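Local coordinates for protein NANS (YJHS), A 9-O-acetyl N-acetylneuraminic acid esterase (Escherichia coli O157:H7 EDL933, PDB 3PT5) that hydrolyses the 9-O-acetyl group of 9-O-acetyl-N-acetylneuraminic acid, probably allowing the bacterium to grow on this alternative sialic acid of host mucosal surfaces, at residues P50-L55 / H109-L114; G123-P128 / R172-K177; F136-E141 / L195-Y200; G236-Y241 / H248-I253. One frame throughout, in Å; residues are numbered along the deposited sequence.

Overall arrangement
Contacts 1 and 2 are buried and purely apolar across their segments: each sets a helix alanine against aliphatic residues of the mixed central sheet. They share neighbouring parallel strands, 52-55 and 122-130, linked by backbone hydrogen bonds such as Lys53 N to Ile124 O at 2.8 Å; their centres lie about 11 Å apart. Contacts 3 and 4 have centres about 28 to 32 Å from those of contacts 1 and 2 and rely on hydroxyl groups. Contact 3 is a surface meeting of two loops through a threonine pair, whereas contact 4 is buried and joins a tyrosine to an aspartate. These two touch, Leu195 and Tyr200 packing on Ala249.

Contact 1 (P50-L55 / H109-L114); sequences PRIKQL and HIARKL
Ile52 lies against Ala111 and Arg112, where helix 107-114 packs onto strand 52-55 in the layered alpha/beta sandwich of an SGNH hydrolase. The helix belongs to the connection that returns the chain from this strand, by way of the antiparallel edge strand 73-75, to the parallel neighbour 122-130.

The apolar packing is done by both branches of the isoleucine. CG2 meets Ala111 CB at 3.5 Å, closer than usual for two carbons, with the CB bonds of both residues directed at the opposite segment. With CG1 anti to the carbonyl carbon (chi1 -62°) and the branch fully extended (chi2 178°), CD1 reaches the helix backbone and comes to rest 3.7 Å from Arg112 CA. A small residue at Ala111 lets strand and helix come within 6.7 Å, measured from Ile52 CA to Ala111 CA. Leu76 adds to the packing round Ile52, and Ile124 of strand 122-130 also touches Ala111, so the helix straddles two strands.

No hydrogen bond spans the two segments; polar groups are held by other parts of the chain. The aliphatic beginning of Arg112 skirts the isoleucine, while its guanidinium NH2 bonds to Ala47 O. On another side of the helix, Lys113 forms a salt bridge with Asp324 of helix 315-335.

Backbone bonds join strand 52-55 to strand 122-130, through Arg51 and Lys53 to Ile124, and hold the helix internally, Lys113 N to His109 O at 3.0 Å.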
loop_
_atom_site.group_PDB
_atom_site.type_symbol
_atom_site.label_atom_id
_atom_site.label_comp_id
_atom_site.label_asym_id
_atom_site.label_seq_id
_atom_site.Cartn_x
_atom_site.Cartn_y
_atom_site.Cartn_z
ATOM N N PRO A 50 -9.832 16.782 2.140
ATOM C CA PRO A 50 -9.676 17.447 0.849
ATOM C C PRO A 50 -8.248 17.656 0.348
ATOM O O PRO A 50 -8.048 17.923 -0.836
ATOM C CB PRO A 50 -10.344 18.813 1.064
ATOM C CG PRO A 50 -11.233 18.642 2.207
ATOM C CD PRO A 50 -10.628 17.585 3.092
ATOM N N ARG A 51 -7.264 17.576 1.247
ATOM C CA ARG A 51 -5.882 17.770 0.858
ATOM C C ARG A 51 -5.160 16.455 0.550
ATOM O O ARG A 51 -3.976 16.475 0.194
ATOM C CB ARG A 51 -5.124 18.578 1.914
ATOM C CG ARG A 51 -5.528 20.054 1.949
ATOM C CD ARG A 51 -4.966 20.660 3.224
ATOM N NE ARG A 51 -3.510 20.739 3.200
ATOM C CZ ARG A 51 -2.750 20.831 4.295
ATOM N NH1 ARG A 51 -3.323 20.850 5.505
ATOM N NH2 ARG A 51 -1.424 20.907 4.198
ATOM N N ILE A 52 -5.879 15.330 0.650
ATOM C CA ILE A 52 -5.223 14.018 0.546
ATOM C C ILE A 52 -5.838 13.275 -0.629
ATOM O O ILE A 52 -7.036 12.968 -0.602
ATOM C CB ILE A 52 -5.419 13.199 1.821
ATOM C CG1 ILE A 52 -4.780 13.929 3.004
ATOM C CG2 ILE A 52 -4.822 11.774 1.658
ATOM C CD1 ILE A 52 -4.954 13.233 4.322
ATOM N N LYS A 53 -5.016 13.037 -1.632
ATOM C CA LYS A 53 -5.450 12.575 -2.965
ATOM C C LYS A 53 -4.728 11.300 -3.369
ATOM O O LYS A 53 -3.788 10.857 -2.690
ATOM C CB LYS A 53 -5.191 13.671 -4.008
ATOM C CG LYS A 53 -5.816 14.991 -3.698
ATOM C CD LYS A 53 -7.334 14.941 -3.818
ATOM C CE LYS A 53 -7.907 16.351 -3.630
ATOM N NZ LYS A 53 -9.372 16.249 -3.368
ATOM N N GLN A 54 -5.225 10.681 -4.436
ATOM C CA GLN A 54 -4.553 9.533 -5.031
ATOM C C GLN A 54 -4.662 9.632 -6.529
ATOM O O GLN A 54 -5.490 10.379 -7.039
ATOM C CB GLN A 54 -5.149 8.207 -4.520
ATOM C CG GLN A 54 -6.631 7.962 -4.983
ATOM C CD GLN A 54 -7.203 6.679 -4.457
ATOM O OE1 GLN A 54 -6.572 5.619 -4.581
ATOM N NE2 GLN A 54 -8.417 6.745 -3.866
ATOM N N LEU A 55 -3.823 8.888 -7.231
ATOM C CA LEU A 55 -3.986 8.733 -8.672
ATOM C C LEU A 55 -4.995 7.642 -8.963
ATOM O O LEU A 55 -4.818 6.501 -8.558
ATOM C CB LEU A 55 -2.658 8.434 -9.366
ATOM C CG LEU A 55 -1.549 9.488 -9.470
ATOM C CD1 LEU A 55 -0.500 8.972 -10.434
ATOM C CD2 LEU A 55 -2.051 10.823 -9.972
ATOM N N HIS A 109 -4.220 6.475 6.169
ATOM C CA HIS A 109 -3.786 6.779 7.531
ATOM C C HIS A 109 -2.362 7.256 7.593
ATOM O O HIS A 109 -2.044 8.130 8.399
ATOM C CB HIS A 109 -4.010 5.546 8.382
ATOM C CG HIS A 109 -5.376 4.997 8.198
ATOM N ND1 HIS A 109 -5.640 3.947 7.346
ATOM C CD2 HIS A 109 -6.583 5.446 8.632
ATOM C CE1 HIS A 109 -6.944 3.727 7.320
ATOM N NE2 HIS A 109 -7.537 4.619 8.090
ATOM N N ILE A 110 -1.533 6.726 6.694
ATOM C CA ILE A 110 -0.170 7.280 6.503
ATOM C C ILE A 110 -0.273 8.736 6.080
ATOM O O ILE A 110 0.273 9.620 6.747
ATOM C CB ILE A 110 0.650 6.440 5.525
ATOM C CG1 ILE A 110 0.883 5.078 6.175
ATOM C CG2 ILE A 110 1.976 7.145 5.191
ATOM C CD1 ILE A 110 1.415 3.997 5.200
ATOM N N ALA A 111 -1.052 8.986 5.029
ATOM C CA ALA A 111 -1.276 10.323 4.531
ATOM C C ALA A 111 -1.827 11.274 5.609
ATOM O O ALA A 111 -1.320 12.405 5.745
ATOM C CB ALA A 111 -2.190 10.261 3.314
ATOM N N ARG A 112 -2.845 10.849 6.358
ATOM C CA ARG A 112 -3.439 11.713 7.373
ATOM C C ARG A 112 -2.417 12.032 8.450
ATOM O O ARG A 112 -2.345 13.162 8.909
ATOM C CB ARG A 112 -4.709 11.103 7.983
ATOM C CG ARG A 112 -5.255 11.916 9.168
ATOM C CD ARG A 112 -6.489 11.253 9.774
ATOM N NE ARG A 112 -7.696 11.923 9.300
ATOM C CZ ARG A 112 -8.319 11.651 8.160
ATOM N NH1 ARG A 112 -7.876 10.681 7.363
ATOM N NH2 ARG A 112 -9.395 12.352 7.830
ATOM N N LYS A 113 -1.588 11.051 8.807
ATOM C CA LYS A 113 -0.605 11.281 9.877
ATOM C C LYS A 113 0.591 12.139 9.441
ATOM O O LYS A 113 1.243 12.761 10.283
ATOM C CB LYS A 113 -0.170 9.956 10.519
ATOM C CG LYS A 113 -1.304 9.314 11.319
ATOM C CD LYS A 113 -0.957 7.872 11.753
ATOM C CE LYS A 113 -2.172 7.202 12.433
ATOM N NZ LYS A 113 -1.771 5.865 12.920
ATOM N N LEU A 114 0.861 12.183 8.134
ATOM C CA LEU A 114 1.906 13.061 7.558
ATOM C C LEU A 114 1.443 14.518 7.348
ATOM O O LEU A 114 2.247 15.453 7.417
ATOM C CB LEU A 114 2.349 12.521 6.213
ATOM C CG LEU A 114 3.173 11.244 6.117
ATOM C CD1 LEU A 114 3.268 10.823 4.632
ATOM C CD2 LEU A 114 4.591 11.484 6.709
#

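Contact 2 (G123-P128 / R172-K177)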
loop_
_atom_site.group_PDB
_atom_site.type_symbol
_atom_site.label_atom_id
_atom_site.label_comp_id
_atom_site.label_asym_id
_atom_site.label_seq_id
_atom_site.Cartn_x
_atom_site.Cartn_y
_atom_site.Cartn_z
ATOM N N GLY A 123 -0.563 19.398 -0.472
ATOM C CA GLY A 123 -1.353 18.237 -0.098
ATOM C C GLY A 123 -0.467 16.996 -0.180
ATOM O O GLY A 123 0.718 17.099 -0.412
ATOM N N ILE A 124 -1.077 15.833 0.003
ATOM C CA ILE A 124 -0.385 14.564 -0.084
ATOM C C ILE A 124 -1.049 13.802 -1.237
ATOM O O ILE A 124 -2.284 13.774 -1.314
ATOM C CB ILE A 124 -0.538 13.706 1.226
ATOM C CG1 ILE A 124 0.055 14.390 2.495
ATOM C CG2 ILE A 124 0.051 12.316 1.004
ATOM C CD1 ILE A 124 1.570 14.319 2.606
ATOM N N LEU A 125 -0.226 13.210 -2.105
ATOM C CA LEU A 125 -0.691 12.477 -3.289
ATOM C C LEU A 125 -0.127 11.082 -3.217
ATOM O O LEU A 125 1.069 10.880 -3.359
ATOM C CB LEU A 125 -0.251 13.133 -4.606
ATOM C CG LEU A 125 -0.661 12.421 -5.908
ATOM C CD1 LEU A 125 -2.168 12.258 -6.007
ATOM C CD2 LEU A 125 -0.095 13.146 -7.132
ATOM N N ILE A 126 -1.002 10.106 -2.963
ATOM C CA ILE A 126 -0.573 8.707 -2.908
ATOM C C ILE A 126 -0.681 8.091 -4.311
ATOM O O ILE A 126 -1.631 8.375 -5.041
ATOM C CB ILE A 126 -1.474 7.917 -1.910
ATOM C CG1 ILE A 126 -1.292 8.448 -0.470
ATOM C CG2 ILE A 126 -1.254 6.407 -1.985
ATOM C CD1 ILE A 126 0.109 8.663 0.017
ATOM N N VAL A 127 0.312 7.279 -4.668
ATOM C CA VAL A 127 0.342 6.561 -5.939
ATOM C C VAL A 127 0.188 5.034 -5.641
ATOM O O VAL A 127 1.158 4.360 -5.360
ATOM C CB VAL A 127 1.642 6.865 -6.764
ATOM C CG1 VAL A 127 1.607 6.174 -8.141
ATOM C CG2 VAL A 127 1.836 8.382 -6.930
ATOM N N PRO A 128 -1.071 4.526 -5.665
ATOM C CA PRO A 128 -1.303 3.139 -5.267
ATOM C C PRO A 128 -1.023 2.180 -6.420
ATOM O O PRO A 128 -1.679 2.249 -7.475
ATOM C CB PRO A 128 -2.775 3.140 -4.787
ATOM C CG PRO A 128 -3.393 4.313 -5.444
ATOM C CD PRO A 128 -2.327 5.257 -5.911
ATOM N N ARG A 172 5.945 8.529 -12.197
ATOM C CA ARG A 172 6.369 9.609 -13.096
ATOM C C ARG A 172 5.213 10.556 -13.339
ATOM O O ARG A 172 5.405 11.759 -13.295
ATOM C CB ARG A 172 6.802 9.047 -14.438
ATOM C CG ARG A 172 8.195 8.539 -14.502
ATOM C CD ARG A 172 8.398 7.922 -15.882
ATOM N NE ARG A 172 9.799 7.628 -16.152
ATOM C CZ ARG A 172 10.229 6.657 -16.955
ATOM N NH1 ARG A 172 9.363 5.861 -17.581
ATOM N NH2 ARG A 172 11.537 6.489 -17.135
ATOM N N ALA A 173 4.014 10.012 -13.572
ATOM C CA ALA A 173 2.825 10.806 -13.877
ATOM C C ALA A 173 2.524 11.741 -12.726
ATOM O O ALA A 173 2.115 12.886 -12.929
ATOM C CB ALA A 173 1.606 9.907 -14.152
ATOM N N ALA A 174 2.727 11.242 -11.506
ATOM C CA ALA A 174 2.452 12.044 -10.327
ATOM C C ALA A 174 3.398 13.242 -10.240
ATOM O O ALA A 174 2.983 14.339 -9.835
ATOM C CB ALA A 174 2.547 11.184 -9.070
ATOM N N LEU A 175 4.652 13.025 -10.612
ATOM C CA LEU A 175 5.679 14.085 -10.577
ATOM C C LEU A 175 5.520 15.072 -11.728
ATOM O O LEU A 175 5.629 16.291 -11.536
ATOM C CB LEU A 175 7.092 13.491 -10.513
ATOM C CG LEU A 175 7.349 12.612 -9.262
ATOM C CD1 LEU A 175 8.728 11.944 -9.305
ATOM C CD2 LEU A 175 7.161 13.396 -7.958
ATOM N N VAL A 176 5.224 14.549 -12.914
ATOM C CA VAL A 176 4.973 15.353 -14.123
ATOM C C VAL A 176 3.762 16.285 -14.038
ATOM O O VAL A 176 3.745 17.354 -14.668
ATOM C CB VAL A 176 4.819 14.413 -15.359
ATOM C CG1 VAL A 176 4.131 15.122 -16.538
ATOM C CG2 VAL A 176 6.142 13.836 -15.735
ATOM N N LYS A 177 2.752 15.885 -13.272
ATOM C CA LYS A 177 1.537 16.679 -13.056
ATOM C C LYS A 177 1.793 18.115 -12.621
ATOM O O LYS A 177 1.061 19.008 -13.016
ATOM C CB LYS A 177 0.610 16.013 -12.038
ATOM C CG LYS A 177 -0.269 14.896 -12.625
ATOM C CD LYS A 177 -1.580 14.797 -11.887
ATOM C CE LYS A 177 -2.335 13.540 -12.285
ATOM N NZ LYS A 177 -3.006 13.595 -13.610
#
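Ala174 presses its CB onto Leu125 and Val127, packing helix 162-176 on one face of the central sheet in the alpha/beta/alpha sandwich of the SGNH fold. The helix lies between strand 122-130 and strand 182-189 in the chain. In the first shell the methyl group bridges two residues of one strand: Ala174 CB lies 3.6 Å from Val127 CG2 and 3.8 Å from Leu125 CD2. The two partners are spaced by one residue, so both present their branches to the same face, and the alanine brings the helix to 7.3 Å between Val127 CA and Ala174 CA.

Torsions account for which branches touch. Leu125 has CG anti to the backbone N (chi1 179°), which sends its end out from the strand toward the helix; Val127 instead uses CG2, the methyl beside the backbone N.

Farther out, Leu55 of strand 52-55 touches Ala174 as well, while Thr25 of strand 20-28 packs beside Val127, so strands flanking 122-130 help to form the helix seat. Ile126, between the two partners, and Ile124, just before Leu125, turn to the other face, where they meet helix 107-114, and strand 122-130 is therefore sandwiched between two helices. The helix is tied down by Arg172 to Asp217 O and by Asn181 ND2 to Ala174 O; within it, Val176 N bonds to Arg172 O at 2.8 Å.

Contact 3 (F136-E141 / L195-Y200); sequences FTAGSE and LMTSDY
Thr137 and Thr197 both place OG1 in the crowded position between backbone N and carbonyl carbon (chi1 70° and 77°), and these matching torsions bring the two hydroxyls together across the loops. Thr197 OG1 donates to Thr137 OG1 at a short 2.7 Å, the two side chains crossing obliquely. The methyl of Thr197 crowds in beside the bond, its CG2 lying 3.2 Å from Thr137 OG1. That oxygen is gripped twice, since it also bonds to OD1 of Asp194, just before segment 195-200; the other oxygen of Asp194 bonds to the backbone N of Phe136. One carboxylate thus holds the start of the 136-141 loop at two points.

Thr137 CG2, anti to the carbonyl carbon, reaches the second loop at Asp199, 3.5 Å from its backbone O and 3.7 Å from its OD2. That carboxylate is in turn fixed by the hydroxyl of Ser202. Ala138 CB adds a looser apolar touch on Thr197 CG2 at 4.3 Å.

Thr197 also shapes its own loop: a weak bond from Asp199 N to Thr197 OG1 is consistent with an ST turn, and the type I beta turn from Thr197 to Tyr200, closed by a weak bond from Tyr200 N to Thr197 O, leads toward helix 203-218. Both loops follow the C-terminal ends of parallel strands, 122-130 and 182-189, the end of the sheet at which SGNH hydrolases carry their active site.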
loop_
_atom_site.group_PDB
_atom_site.type_symbol
_atom_site.label_atom_id
_atom_site.label_comp_id
_atom_site.label_asym_id
_atom_site.label_seq_id
_atom_site.Cartn_x
_atom_site.Cartn_y
_atom_site.Cartn_z
ATOM N N PHE A 136 7.724 -12.141 -7.204
ATOM C CA PHE A 136 8.814 -12.169 -8.183
ATOM C C PHE A 136 9.008 -13.529 -8.804
ATOM O O PHE A 136 9.514 -13.620 -9.933
ATOM C CB PHE A 136 10.127 -11.727 -7.544
ATOM C CG PHE A 136 10.191 -10.244 -7.278
ATOM C CD1 PHE A 136 10.585 -9.340 -8.276
ATOM C CD2 PHE A 136 9.823 -9.738 -6.031
ATOM C CE1 PHE A 136 10.637 -7.969 -8.014
ATOM C CE2 PHE A 136 9.859 -8.354 -5.762
ATOM C CZ PHE A 136 10.274 -7.469 -6.761
ATOM N N THR A 137 8.629 -14.573 -8.070
ATOM C CA THR A 137 8.931 -15.950 -8.499
ATOM C C THR A 137 7.733 -16.780 -8.973
ATOM O O THR A 137 7.869 -17.981 -9.281
ATOM C CB THR A 137 9.787 -16.708 -7.432
ATOM O OG1 THR A 137 9.013 -16.989 -6.245
ATOM C CG2 THR A 137 11.026 -15.905 -7.051
ATOM N N ALA A 138 6.553 -16.153 -9.010
ATOM C CA ALA A 138 5.323 -16.805 -9.445
ATOM C C ALA A 138 4.328 -15.733 -9.808
ATOM O O ALA A 138 4.386 -14.613 -9.285
ATOM C CB ALA A 138 4.767 -17.670 -8.341
ATOM N N GLY A 139 3.412 -16.065 -10.713
ATOM C CA GLY A 139 2.310 -15.188 -11.045
ATOM C C GLY A 139 2.307 -14.828 -12.518
ATOM O O GLY A 139 3.363 -14.642 -13.105
ATOM N N SER A 140 1.116 -14.749 -13.100
ATOM C CA SER A 140 0.943 -14.328 -14.495
ATOM C C SER A 140 1.541 -12.944 -14.754
ATOM O O SER A 140 1.459 -12.071 -13.905
ATOM C CB SER A 140 -0.553 -14.346 -14.851
ATOM O OG SER A 140 -1.311 -13.674 -13.862
ATOM N N GLU A 141 2.148 -12.742 -15.920
ATOM C CA GLU A 141 2.649 -11.409 -16.316
ATOM C C GLU A 141 1.544 -10.377 -16.429
ATOM O O GLU A 141 1.728 -9.216 -16.057
ATOM C CB GLU A 141 3.333 -11.432 -17.695
ATOM C CG GLU A 141 4.754 -11.907 -17.752
ATOM C CD GLU A 141 5.768 -10.902 -17.239
ATOM O OE1 GLU A 141 5.997 -9.844 -17.892
ATOM O OE2 GLU A 141 6.381 -11.209 -16.193
ATOM N N LEU A 195 7.867 -16.253 -0.196
ATOM C CA LEU A 195 8.276 -17.109 0.917
ATOM C C LEU A 195 7.936 -18.569 0.692
ATOM O O LEU A 195 8.564 -19.456 1.267
ATOM C CB LEU A 195 7.589 -16.697 2.210
ATOM C CG LEU A 195 7.857 -15.315 2.772
ATOM C CD1 LEU A 195 6.880 -15.051 3.926
ATOM C CD2 LEU A 195 9.272 -15.231 3.247
ATOM N N MET A 196 6.904 -18.815 -0.109
ATOM C CA MET A 196 6.360 -20.156 -0.297
ATOM C C MET A 196 7.025 -20.947 -1.400
ATOM O O MET A 196 6.862 -22.164 -1.454
ATOM C CB MET A 196 4.862 -20.064 -0.603
ATOM C CG MET A 196 4.073 -19.521 0.551
ATOM S SD MET A 196 2.312 -19.695 0.256
ATOM C CE MET A 196 1.976 -18.246 -0.666
ATOM N N THR A 197 7.712 -20.253 -2.318
ATOM C CA THR A 197 8.180 -20.926 -3.541
ATOM C C THR A 197 9.541 -21.579 -3.308
ATOM O O THR A 197 10.288 -21.200 -2.394
ATOM C CB THR A 197 8.231 -20.004 -4.808
ATOM O OG1 THR A 197 9.374 -19.150 -4.734
ATOM C CG2 THR A 197 6.980 -19.153 -4.956
ATOM N N SER A 198 9.857 -22.566 -4.137
ATOM C CA SER A 198 11.147 -23.253 -4.015
ATOM C C SER A 198 12.268 -22.297 -4.444
ATOM O O SER A 198 13.435 -22.483 -4.074
ATOM C CB SER A 198 11.167 -24.544 -4.846
ATOM O OG SER A 198 11.105 -24.248 -6.225
ATOM N N ASP A 199 11.903 -21.265 -5.192
ATOM C CA ASP A 199 12.862 -20.252 -5.654
ATOM C C ASP A 199 12.931 -18.974 -4.783
ATOM O O ASP A 199 13.330 -17.910 -5.264
ATOM C CB ASP A 199 12.556 -19.909 -7.109
ATOM C CG ASP A 199 13.709 -19.211 -7.795
ATOM O OD1 ASP A 199 14.885 -19.555 -7.519
ATOM O OD2 ASP A 199 13.425 -18.295 -8.594
ATOM N N TYR A 200 12.564 -19.076 -3.508
ATOM C CA TYR A 200 12.528 -17.900 -2.620
ATOM C C TYR A 200 13.855 -17.161 -2.547
ATOM O O TYR A 200 13.883 -15.954 -2.313
ATOM C CB TYR A 200 12.133 -18.328 -1.198
ATOM C CG TYR A 200 13.239 -19.061 -0.471
ATOM C CD1 TYR A 200 14.117 -18.380 0.365
ATOM C CD2 TYR A 200 13.426 -20.436 -0.662
ATOM C CE1 TYR A 200 15.145 -19.039 1.016
ATOM C CE2 TYR A 200 14.448 -21.100 -0.021
ATOM C CZ TYR A 200 15.299 -20.396 0.821
ATOM O OH TYR A 200 16.314 -21.070 1.448
#

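Contact 4 (G236-Y241 / H248-I253)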
loop_
_atom_site.group_PDB
_atom_site.type_symbol
_atom_site.label_atom_id
_atom_site.label_comp_id
_atom_site.label_asym_id
_atom_site.label_seq_id
_atom_site.Cartn_x
_atom_site.Cartn_y
_atom_site.Cartn_z
ATOM N N GLY A 236 8.107 -2.624 4.523
ATOM C CA GLY A 236 7.423 -3.072 5.721
ATOM C C GLY A 236 7.507 -4.567 5.951
ATOM O O GLY A 236 7.645 -5.370 5.023
ATOM N N ASP A 237 7.373 -4.927 7.215
ATOM C CA ASP A 237 7.355 -6.319 7.645
ATOM C C ASP A 237 6.031 -7.018 7.253
ATOM O O ASP A 237 5.157 -6.438 6.565
ATOM C CB ASP A 237 7.562 -6.326 9.172
ATOM C CG ASP A 237 8.235 -7.606 9.705
ATOM O OD1 ASP A 237 8.458 -8.564 8.930
ATOM O OD2 ASP A 237 8.541 -7.633 10.926
ATOM N N THR A 238 5.886 -8.268 7.664
ATOM C CA THR A 238 4.679 -9.038 7.373
ATOM C C THR A 238 4.093 -9.568 8.690
ATOM O O THR A 238 4.606 -9.244 9.773
ATOM C CB THR A 238 4.969 -10.162 6.361
ATOM O OG1 THR A 238 3.735 -10.802 5.979
ATOM C CG2 THR A 238 5.936 -11.173 6.910
ATOM N N THR A 239 2.993 -10.328 8.602
ATOM C CA THR A 239 2.310 -10.816 9.806
ATOM C C THR A 239 2.987 -12.028 10.424
ATOM O O THR A 239 3.808 -12.693 9.781
ATOM C CB THR A 239 0.843 -11.216 9.547
ATOM O OG1 THR A 239 0.804 -12.521 8.951
ATOM C CG2 THR A 239 0.164 -10.207 8.657
ATOM N N TRP A 240 2.555 -12.352 11.636
ATOM C CA TRP A 240 3.147 -13.449 12.374
ATOM C C TRP A 240 2.953 -14.774 11.676
ATOM O O TRP A 240 3.782 -15.667 11.825
ATOM C CB TRP A 240 2.568 -13.524 13.786
ATOM C CG TRP A 240 1.087 -13.786 13.907
ATOM C CD1 TRP A 240 0.102 -12.842 14.130
ATOM C CD2 TRP A 240 0.432 -15.061 13.922
ATOM N NE1 TRP A 240 -1.131 -13.468 14.252
ATOM C CE2 TRP A 240 -0.951 -14.821 14.136
ATOM C CE3 TRP A 240 0.875 -16.391 13.771
ATOM C CZ2 TRP A 240 -1.894 -15.859 14.175
ATOM C CZ3 TRP A 240 -0.074 -17.424 13.815
ATOM C CH2 TRP A 240 -1.437 -17.143 14.008
ATOM N N TYR A 241 1.863 -14.896 10.916
ATOM C CA TYR A 241 1.592 -16.141 10.154
ATOM C C TYR A 241 2.778 -16.487 9.235
ATOM O O TYR A 241 3.299 -17.646 9.225
ATOM C CB TYR A 241 0.292 -16.017 9.334
ATOM C CG TYR A 241 0.204 -17.151 8.328
ATOM C CD1 TYR A 241 -0.187 -18.424 8.736
ATOM C CD2 TYR A 241 0.583 -16.967 7.007
ATOM C CE1 TYR A 241 -0.233 -19.488 7.840
ATOM C CE2 TYR A 241 0.554 -18.027 6.091
ATOM C CZ TYR A 241 0.151 -19.280 6.532
ATOM O OH TYR A 241 0.115 -20.325 5.659
ATOM N N HIS A 248 12.848 -19.726 7.397
ATOM C CA HIS A 248 14.051 -19.726 6.568
ATOM C C HIS A 248 13.923 -18.768 5.395
ATOM O O HIS A 248 14.813 -17.951 5.135
ATOM C CB HIS A 248 14.365 -21.132 6.062
ATOM C CG HIS A 248 15.755 -21.273 5.533
ATOM N ND1 HIS A 248 16.044 -21.286 4.182
ATOM C CD2 HIS A 248 16.942 -21.391 6.175
ATOM C CE1 HIS A 248 17.350 -21.401 4.018
ATOM N NE2 HIS A 248 17.916 -21.468 5.209
ATOM N N ALA A 249 12.781 -18.832 4.714
ATOM C CA ALA A 249 12.530 -17.918 3.617
ATOM C C ALA A 249 12.358 -16.480 4.130
ATOM O O ALA A 249 12.780 -15.551 3.485
ATOM C CB ALA A 249 11.316 -18.363 2.831
ATOM N N TYR A 250 11.709 -16.298 5.278
ATOM C CA TYR A 250 11.557 -14.966 5.847
ATOM C C TYR A 250 12.914 -14.289 6.120
ATOM O O TYR A 250 13.128 -13.106 5.800
ATOM C CB TYR A 250 10.654 -15.041 7.099
ATOM C CG TYR A 250 10.579 -13.744 7.797
ATOM C CD1 TYR A 250 9.686 -12.756 7.369
ATOM C CD2 TYR A 250 11.428 -13.460 8.865
ATOM C CE1 TYR A 250 9.647 -11.516 8.001
ATOM C CE2 TYR A 250 11.386 -12.224 9.509
ATOM C CZ TYR A 250 10.500 -11.256 9.064
ATOM O OH TYR A 250 10.477 -10.050 9.729
ATOM N N GLU A 251 13.845 -15.066 6.669
ATOM C CA GLU A 251 15.181 -14.583 6.962
ATOM C C GLU A 251 15.887 -14.111 5.678
ATOM O O GLU A 251 16.534 -13.067 5.678
ATOM C CB GLU A 251 15.971 -15.708 7.641
ATOM C CG GLU A 251 17.432 -15.385 7.883
ATOM C CD GLU A 251 18.029 -16.158 9.063
ATOM O OE1 GLU A 251 17.905 -17.412 9.118
ATOM O OE2 GLU A 251 18.628 -15.488 9.937
ATOM N N ALA A 252 15.716 -14.846 4.577
ATOM C CA ALA A 252 16.346 -14.462 3.311
ATOM C C ALA A 252 15.681 -13.235 2.707
ATOM O O ALA A 252 16.343 -12.231 2.381
ATOM C CB ALA A 252 16.332 -15.602 2.334
ATOM N N ILE A 253 14.356 -13.292 2.604
ATOM C CA ILE A 253 13.628 -12.248 1.903
ATOM C C ILE A 253 13.528 -10.946 2.685
ATOM O O ILE A 253 13.895 -9.865 2.180
ATOM C CB ILE A 253 12.261 -12.756 1.442
ATOM C CG1 ILE A 253 12.484 -13.870 0.413
ATOM C CG2 ILE A 253 11.378 -11.588 0.904
ATOM C CD1 ILE A 253 11.236 -14.534 -0.183
#
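Tyr250 reaches from helix 247-253 to the carboxylate of Asp237. Its CG stands anti to the backbone N (chi1 174°), which extends the ring away from the helix and delivers OH to Asp237 OD1 at 2.6 Å. The acceptor sits at the ring edge, with carboxylate and ring nearly coplanar. The hydroxyl arrives on the syn side of OD1, 24° out of the carboxylate plane.

Asp237 also has CG on the far side from its backbone N (chi1 -152°), and OD1 takes a second, weak bond from Thr238 N at 2.9 Å. OD2 forms a salt bridge with Lys243 of helix 240-245; this positive charge would probably stabilise the ionised carboxylate.

Thr238 turns its methyl to the tyrosine, CG2 lying 3.9 Å from Tyr250 CE1, and sends OG1 to Glu192. Phe267 of strand 265-268 packs against both Asp237 and Tyr250.

Thr239 OG1 accepts a weak capping bond from Tyr241 N and also bonds to Ser310 O. The connection after parallel strand 233-236 thus runs into helix 240-245, whose N-cap is Thr239, and Asp237 at its start holds the following helix, 247-253, through Tyr250.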